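Oxidized polyvinyl alcohol hydrolase (Pseudomonas sp. VM15C, PDB 3WWC) hydrolyses beta-diketones such as 4,6-nonanedione, and cleaves oxidized polyvinyl alcohol in the second step of polyvinyl alcohol degradation. Local coordinates at residues Trp25-Gly30 with Val157-Thr162; Tyr53-Val58 with Gly94-Ala99. The protein carries 1 engineered substitution. All coordinates share one frame; numbering follows the deposited sequence.

Contact 1. Residues Trp25-Gly30 with Val157-Thr162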
ATOM      1  N   TRP A  25      14.623 -17.522  -2.228  1.00 29.04           N
ATOM      2  CA  TRP A  25      13.472 -18.009  -2.953  1.00 25.52           C
ATOM      3  C   TRP A  25      13.088 -19.387  -2.442  1.00 25.08           C
ATOM      4  O   TRP A  25      13.881 -20.323  -2.491  1.00 23.73           O
ATOM      5  CB  TRP A  25      13.795 -18.037  -4.451  1.00 23.70           C
ATOM      6  CG  TRP A  25      14.397 -16.727  -4.980  1.00 21.19           C
ATOM      7  CD1 TRP A  25      15.669 -16.536  -5.519  1.00 21.66           C
ATOM      8  CD2 TRP A  25      13.772 -15.437  -4.991  1.00 18.26           C
ATOM      9  NE1 TRP A  25      15.842 -15.208  -5.844  1.00 19.58           N
ATOM     10  CE2 TRP A  25      14.700 -14.515  -5.534  1.00 19.98           C
ATOM     11  CE3 TRP A  25      12.513 -14.969  -4.593  1.00 16.94           C
ATOM     12  CZ2 TRP A  25      14.406 -13.137  -5.684  1.00 17.51           C
ATOM     13  CZ3 TRP A  25      12.229 -13.605  -4.749  1.00 16.22           C
ATOM     14  CH2 TRP A  25      13.162 -12.718  -5.278  1.00 16.08           C
ATOM     15  N   GLU A  26      11.862 -19.524  -1.945  1.00 23.94           N
ATOM     16  CA  GLU A  26      11.441 -20.820  -1.416  1.00 23.38           C
ATOM     17  C   GLU A  26       9.923 -20.882  -1.358  1.00 21.18           C
ATOM     18  O   GLU A  26       9.264 -19.850  -1.215  1.00 19.39           O
ATOM     19  CB  GLU A  26      12.004 -20.996  -0.019  1.00 26.86           C
ATOM     20  CG  GLU A  26      11.454 -20.034   1.013  1.00 33.20           C
ATOM     21  CD  GLU A  26      12.330 -20.027   2.248  1.00 37.47           C
ATOM     22  OE1 GLU A  26      12.730 -21.149   2.681  1.00 40.70           O
ATOM     23  OE2 GLU A  26      12.626 -18.923   2.771  1.00 39.77           O
ATOM     24  N   CYS A  27       9.367 -22.080  -1.495  1.00 19.48           N
ATOM     25  CA  CYS A  27       7.913 -22.246  -1.403  1.00 19.43           C
ATOM     26  C   CYS A  27       7.574 -23.244  -0.329  1.00 19.48           C
ATOM     27  O   CYS A  27       8.434 -24.027   0.083  1.00 20.18           O
ATOM     28  CB  CYS A  27       7.306 -22.822  -2.666  1.00 19.75           C
ATOM     29  SG  CYS A  27       7.219 -21.744  -4.129  1.00 23.52           S
ATOM     30  N   PRO A  28       6.343 -23.176   0.209  1.00 18.76           N
ATOM     31  CA  PRO A  28       5.952 -24.165   1.220  1.00 17.91           C
ATOM     32  C   PRO A  28       6.097 -25.473   0.459  1.00 18.47           C
ATOM     33  O   PRO A  28       5.817 -25.557  -0.741  1.00 16.72           O
ATOM     34  CB  PRO A  28       4.484 -23.845   1.459  1.00 19.37           C
ATOM     35  CG  PRO A  28       4.433 -22.349   1.228  1.00 18.87           C
ATOM     36  CD  PRO A  28       5.306 -22.122   0.055  1.00 18.10           C
ATOM     37  N   ALA A  29       6.515 -26.518   1.151  1.00 18.43           N
ATOM     38  CA  ALA A  29       6.753 -27.792   0.479  1.00 20.00           C
ATOM     39  C   ALA A  29       5.659 -28.300  -0.394  1.00 20.69           C
ATOM     40  O   ALA A  29       4.493 -28.446   0.046  1.00 22.31           O
ATOM     41  CB  ALA A  29       7.094 -28.861   1.501  1.00 19.88           C
ATOM     42  N   GLY A  30       6.040 -28.587  -1.625  1.00 21.30           N
ATOM     43  CA  GLY A  30       5.111 -29.147  -2.573  1.00 23.16           C
ATOM     44  C   GLY A  30       4.227 -28.143  -3.281  1.00 23.09           C
ATOM     45  O   GLY A  30       3.419 -28.551  -4.132  1.00 23.55           O
ATOM     46  N   VAL A 157       5.877 -13.651  -2.544  1.00  9.48           N
ATOM     47  CA  VAL A 157       6.891 -13.212  -3.502  1.00 10.47           C
ATOM     48  C   VAL A 157       8.087 -14.196  -3.454  1.00  9.22           C
ATOM     49  O   VAL A 157       8.615 -14.555  -4.510  1.00 11.05           O
ATOM     50  CB  VAL A 157       7.351 -11.780  -3.162  1.00  9.84           C
ATOM     51  CG1 VAL A 157       8.565 -11.402  -4.025  1.00 11.43           C
ATOM     52  CG2 VAL A 157       6.212 -10.800  -3.493  1.00 10.53           C
ATOM     53  N   GLN A 158       8.480 -14.660  -2.261  1.00 10.77           N
ATOM     54  CA  GLN A 158       9.617 -15.615  -2.190  1.00 11.27           C
ATOM     55  C   GLN A 158       9.277 -16.910  -2.929  1.00 11.09           C
ATOM     56  O   GLN A 158      10.135 -17.499  -3.591  1.00 12.04           O
ATOM     57  CB  GLN A 158       9.973 -15.891  -0.731  1.00 10.62           C
ATOM     58  CG  GLN A 158      10.708 -14.722  -0.114  1.00 14.87           C
ATOM     59  CD  GLN A 158      10.952 -14.891   1.357  1.00 20.81           C
ATOM     60  OE1 GLN A 158      11.892 -14.294   1.904  1.00 26.66           O
ATOM     61  NE2 GLN A 158      10.109 -15.641   2.015  1.00 20.17           N
ATOM     62  N   CYS A 159       8.014 -17.303  -2.919  1.00 10.72           N
ATOM     63  CA  CYS A 159       7.604 -18.508  -3.630  1.00 12.97           C
ATOM     64  C   CYS A 159       7.565 -18.309  -5.148  1.00 11.82           C
ATOM     65  O   CYS A 159       8.099 -19.146  -5.951  1.00 12.82           O
ATOM     66  CB  CYS A 159       6.220 -18.923  -3.101  1.00 13.07           C
ATOM     67  SG  CYS A 159       5.599 -20.423  -3.914  1.00 17.02           S
ATOM     68  N   VAL A 160       6.979 -17.203  -5.616  1.00 10.46           N
ATOM     69  CA  VAL A 160       6.899 -16.961  -7.060  1.00 10.64           C
ATOM     70  C   VAL A 160       8.328 -16.897  -7.641  1.00 11.28           C
ATOM     71  O   VAL A 160       8.547 -17.311  -8.764  1.00 12.12           O
ATOM     72  CB  VAL A 160       6.110 -15.640  -7.342  1.00 10.38           C
ATOM     73  CG1 VAL A 160       6.130 -15.293  -8.817  1.00 12.85           C
ATOM     74  CG2 VAL A 160       4.679 -15.819  -6.876  1.00 10.55           C
ATOM     75  N   GLY A 161       9.267 -16.378  -6.855  1.00 11.67           N
ATOM     76  CA  GLY A 161      10.650 -16.237  -7.314  1.00 12.50           C
ATOM     77  C   GLY A 161      11.351 -17.557  -7.552  1.00 14.59           C
ATOM     78  O   GLY A 161      12.467 -17.532  -8.039  1.00 16.08           O
ATOM     79  N   THR A 162      10.742 -18.671  -7.153  1.00 13.82           N
ATOM     80  CA  THR A 162      11.356 -19.971  -7.458  1.00 15.28           C
ATOM     81  C   THR A 162      10.953 -20.360  -8.878  1.00 16.53           C
ATOM     82  O   THR A 162      11.573 -21.261  -9.468  1.00 18.54           O
ATOM     83  CB  THR A 162      10.923 -21.103  -6.458  1.00 13.60           C
ATOM     84  OG1 THR A 162       9.526 -21.386  -6.643  1.00 16.37           O
ATOM     85  CG2 THR A 162      11.245 -20.741  -5.021  1.00 15.37           C
TER
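A disulfide, Cys-27 to Cys-159, ties the N-terminal loop to the C-terminal part of helix 148-160. The two SG atoms lie 2.1 Å apart, with a CB-SG-SG-CB torsion of 91°, near the relaxed value for a disulfide. With chi1 at -180°, Cys-159 SG is anti to its own backbone N, and Cys-27 SG meets it there. Thr-162 OG1 comes within 3.4 Å of Cys-27 SG. The same hydroxyl donates to Cys-159 O at 2.7 Å, in the carbonyl plane, and this carbonyl also accepts from Thr-162 N. The two bonds hold Thr-162 against Cys-159 O, and the hydroxyl bond fixes the rotation of the threonine side chain. Its methyl, CG2, then packs against the Trp-25 to Glu-26 peptide, 3.4 Å from Glu-26 N. That N gives a weak hydrogen bond to Gln-158 O. Cys-159 CA sits 3.2 Å from Glu-26 O in a CA-H...O contact. The Trp-25 indole lies over the chain at Gly-161. Gly-161 O stands 3.6 Å above the indole plane, nearer its border than its middle, and Gly-161 CA is 3.5 Å from Trp-25 CE3. Gln-158 O meets the ring edge-on in its plane. Leu-166 of strand 166-167 also touches the indole. This is a disulfide cross-link between the loop before strand 36-43 and a helix flanking the central sheet of an alpha/beta-hydrolase fold.

Contact 2. Residues Tyr53-Val58 with Gly94-Ala99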
ATOM      1  N   TYR A  53       1.106 -12.462 -13.147  1.00 10.74           N
ATOM      2  CA  TYR A  53       1.220 -12.127 -14.580  1.00 12.44           C
ATOM      3  C   TYR A  53       2.742 -11.925 -14.790  1.00 12.85           C
ATOM      4  O   TYR A  53       3.315 -10.877 -14.422  1.00 11.66           O
ATOM      5  CB  TYR A  53       0.459 -10.820 -14.921  1.00 12.77           C
ATOM      6  CG  TYR A  53      -1.069 -10.874 -14.943  1.00 14.29           C
ATOM      7  CD1 TYR A  53      -1.826 -10.800 -13.762  1.00 17.19           C
ATOM      8  CD2 TYR A  53      -1.766 -10.975 -16.154  1.00 17.21           C
ATOM      9  CE1 TYR A  53      -3.228 -10.835 -13.821  1.00 16.36           C
ATOM     10  CE2 TYR A  53      -3.152 -11.004 -16.205  1.00 17.64           C
ATOM     11  CZ  TYR A  53      -3.872 -10.936 -15.034  1.00 18.70           C
ATOM     12  OH  TYR A  53      -5.276 -10.950 -15.093  1.00 20.38           O
ATOM     13  N   PRO A  54       3.436 -12.896 -15.421  1.00 13.50           N
ATOM     14  CA  PRO A  54       4.883 -12.748 -15.634  1.00 12.91           C
ATOM     15  C   PRO A  54       5.232 -11.608 -16.577  1.00 13.23           C
ATOM     16  O   PRO A  54       4.511 -11.300 -17.531  1.00 14.98           O
ATOM     17  CB  PRO A  54       5.326 -14.104 -16.185  1.00 15.39           C
ATOM     18  CG  PRO A  54       4.196 -15.038 -15.835  1.00 15.55           C
ATOM     19  CD  PRO A  54       2.938 -14.212 -15.867  1.00 13.77           C
ATOM     20  N   ALA A  55       6.365 -10.965 -16.298  1.00 13.35           N
ATOM     21  CA  ALA A  55       6.807  -9.840 -17.101  1.00 13.46           C
ATOM     22  C   ALA A  55       7.009 -10.180 -18.549  1.00 16.69           C
ATOM     23  O   ALA A  55       7.566 -11.242 -18.834  1.00 19.30           O
ATOM     24  CB  ALA A  55       8.144  -9.308 -16.542  1.00 12.70           C
ATOM     25  N   LYS A  56       6.641  -9.248 -19.418  1.00 17.73           N
ATOM     26  CA  LYS A  56       6.862  -9.373 -20.882  1.00 22.34           C
ATOM     27  C   LYS A  56       8.041  -8.503 -21.327  1.00 23.71           C
ATOM     28  O   LYS A  56       8.350  -7.476 -20.705  1.00 22.79           O
ATOM     29  CB  LYS A  56       5.655  -8.877 -21.656  1.00 22.62           C
ATOM     30  CG  LYS A  56       4.397  -9.626 -21.383  1.00 26.61           C
ATOM     31  CD  LYS A  56       4.552 -11.101 -21.607  1.00 30.88           C
ATOM     32  CE  LYS A  56       3.195 -11.671 -21.971  1.00 34.35           C
ATOM     33  NZ  LYS A  56       2.219 -10.517 -22.098  1.00 37.09           N
ATOM     34  N   ASN A  57       8.677  -8.892 -22.442  1.00 25.05           N
ATOM     35  CA  ASN A  57       9.824  -8.152 -23.022  1.00 26.29           C
ATOM     36  C   ASN A  57      11.017  -7.950 -22.093  1.00 26.82           C
ATOM     37  O   ASN A  57      11.760  -6.957 -22.237  1.00 28.20           O
ATOM     38  CB  ASN A  57       9.381  -6.779 -23.544  1.00 27.89           C
ATOM     39  CG  ASN A  57       8.414  -6.887 -24.698  1.00 30.26           C
ATOM     40  OD1 ASN A  57       8.517  -7.811 -25.520  1.00 30.20           O
ATOM     41  ND2 ASN A  57       7.464  -5.953 -24.776  1.00 30.95           N
ATOM     42  N   VAL A  58      11.217  -8.885 -21.164  1.00 25.79           N
ATOM     43  CA  VAL A  58      12.311  -8.775 -20.201  1.00 27.38           C
ATOM     44  C   VAL A  58      13.185 -10.025 -20.185  1.00 28.51           C
ATOM     45  O   VAL A  58      12.656 -11.134 -20.117  1.00 29.99           O
ATOM     46  CB  VAL A  58      11.770  -8.605 -18.716  1.00 26.99           C
ATOM     47  CG1 VAL A  58      12.912  -8.747 -17.708  1.00 26.51           C
ATOM     48  CG2 VAL A  58      11.118  -7.276 -18.538  1.00 25.84           C
ATOM     49  N   GLY A  94       6.907  -4.818 -18.498  1.00 10.83           N
ATOM     50  CA  GLY A  94       8.127  -5.453 -17.997  1.00 11.92           C
ATOM     51  C   GLY A  94       8.214  -5.711 -16.502  1.00 11.18           C
ATOM     52  O   GLY A  94       9.301  -5.801 -15.960  1.00 12.93           O
ATOM     53  N   TYR A  95       7.071  -5.849 -15.833  1.00 10.67           N
ATOM     54  CA  TYR A  95       7.061  -6.145 -14.419  1.00  8.92           C
ATOM     55  C   TYR A  95       6.342  -7.449 -14.204  1.00  9.84           C
ATOM     56  O   TYR A  95       5.376  -7.720 -14.907  1.00 10.83           O
ATOM     57  CB  TYR A  95       6.280  -5.079 -13.582  1.00  9.43           C
ATOM     58  CG  TYR A  95       6.961  -3.733 -13.564  1.00  9.25           C
ATOM     59  CD1 TYR A  95       6.927  -2.911 -14.691  1.00 11.87           C
ATOM     60  CD2 TYR A  95       7.693  -3.335 -12.475  1.00  8.39           C
ATOM     61  CE1 TYR A  95       7.647  -1.707 -14.730  1.00 10.90           C
ATOM     62  CE2 TYR A  95       8.407  -2.129 -12.490  1.00 10.00           C
ATOM     63  CZ  TYR A  95       8.376  -1.337 -13.627  1.00  9.98           C
ATOM     64  OH  TYR A  95       9.123  -0.196 -13.602  1.00 10.99           O
ATOM     65  N   THR A  96       6.837  -8.246 -13.276  1.00  8.86           N
ATOM     66  CA  THR A  96       6.101  -9.455 -12.922  1.00 10.01           C
ATOM     67  C   THR A  96       5.115  -8.996 -11.825  1.00  9.52           C
ATOM     68  O   THR A  96       5.493  -8.482 -10.763  1.00  9.58           O
ATOM     69  CB  THR A  96       7.020 -10.558 -12.468  1.00  9.91           C
ATOM     70  OG1 THR A  96       7.655 -11.080 -13.650  1.00 11.27           O
ATOM     71  CG2 THR A  96       6.233 -11.691 -11.852  1.00 11.64           C
ATOM     72  N   VAL A  97       3.840  -9.112 -12.156  1.00  8.53           N
ATOM     73  CA  VAL A  97       2.745  -8.659 -11.285  1.00  8.60           C
ATOM     74  C   VAL A  97       2.273  -9.838 -10.441  1.00  8.68           C
ATOM     75  O   VAL A  97       1.958 -10.905 -10.967  1.00  9.86           O
ATOM     76  CB  VAL A  97       1.604  -8.104 -12.148  1.00  7.18           C
ATOM     77  CG1 VAL A  97       0.448  -7.638 -11.243  1.00  9.75           C
ATOM     78  CG2 VAL A  97       2.107  -6.909 -12.967  1.00  9.27           C
ATOM     79  N   ILE A  98       2.277  -9.663  -9.115  1.00  7.85           N
ATOM     80  CA  ILE A  98       1.911 -10.740  -8.176  1.00  7.12           C
ATOM     81  C   ILE A  98       0.890 -10.075  -7.268  1.00  7.55           C
ATOM     82  O   ILE A  98       1.244  -9.280  -6.380  1.00  8.02           O
ATOM     83  CB  ILE A  98       3.141 -11.198  -7.399  1.00  7.23           C
ATOM     84  CG1 ILE A  98       4.285 -11.591  -8.360  1.00  7.81           C
ATOM     85  CG2 ILE A  98       2.734 -12.393  -6.532  1.00  9.87           C
ATOM     86  CD1 ILE A  98       5.576 -11.904  -7.584  1.00 10.05           C
ATOM     87  N   ALA A  99      -0.400 -10.405  -7.485  1.00  8.28           N
ATOM     88  CA  ALA A  99      -1.519  -9.710  -6.840  1.00  7.99           C
ATOM     89  C   ALA A  99      -2.213 -10.574  -5.844  1.00  8.32           C
ATOM     90  O   ALA A  99      -2.836 -11.578  -6.212  1.00  9.24           O
ATOM     91  CB  ALA A  99      -2.520  -9.318  -7.952  1.00  8.02           C
TER
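Tyr-53 and Val-97 form an antiparallel hydrogen-bonded pair, with Tyr-53 N to Val-97 O at 2.8 Å and Val-97 N to Tyr-53 O at 2.9 Å. The first bond lies in the carbonyl plane; in the second the donor is tilted 29° from it. The two side chains leave the same face of the sheet, and Tyr-53 CB meets Val-97 CB at 4.0 Å. Past Pro-54 a side chain takes over the pairing. Ala-55 N donates to Thr-96 OG1 at 2.9 Å, with an N-H...O angle of 153°. The hydroxyl is placed for this by chi1 of -75°, which sets OG1 beside its own backbone N. Ala-55 CB rests on the chain at Gly-94 and Tyr-95, 3.6 Å from Gly-94 C. Val-58 turns back to the same place, and its CG2 branch lies 3.5 Å from Gly-94 O. Lys-56 O receives a CA-H...O contact from Gly-94. Strand 62-68 flanks strand 96-100 on the other side, where the Thr-96 backbone hydrogen-bonds to the backbone of Pro-63 and Trp-65. Leu-79 of helix 75-80 covers Tyr-53 and Val-97, while Tyr-95 reaches helix 310-322 and its OH hydrogen-bonds Asp-319.

The centres of contacts 1 and 2 are about 17 Å apart, on the same side of the chain's centre. Along the chain the order is 25-30, 53-58, 94-99, 157-162, so both segments of contact 2 fall between those of contact 1. Strand 96-100 belongs to the central mixed sheet, and helix 148-160, the next regular element, packs against it. The two contacts meet directly there: Val-160 CG1 lies 3.6 Å from Ile-98 CD1. Val-160 also touches Phe-50 and Val-52 of strand 46-53, which runs into contact 2. The disulfide-tied helix thus packs on one face of the sheet, over strands 46-53 and 96-100, away from the butanoic acid pockets.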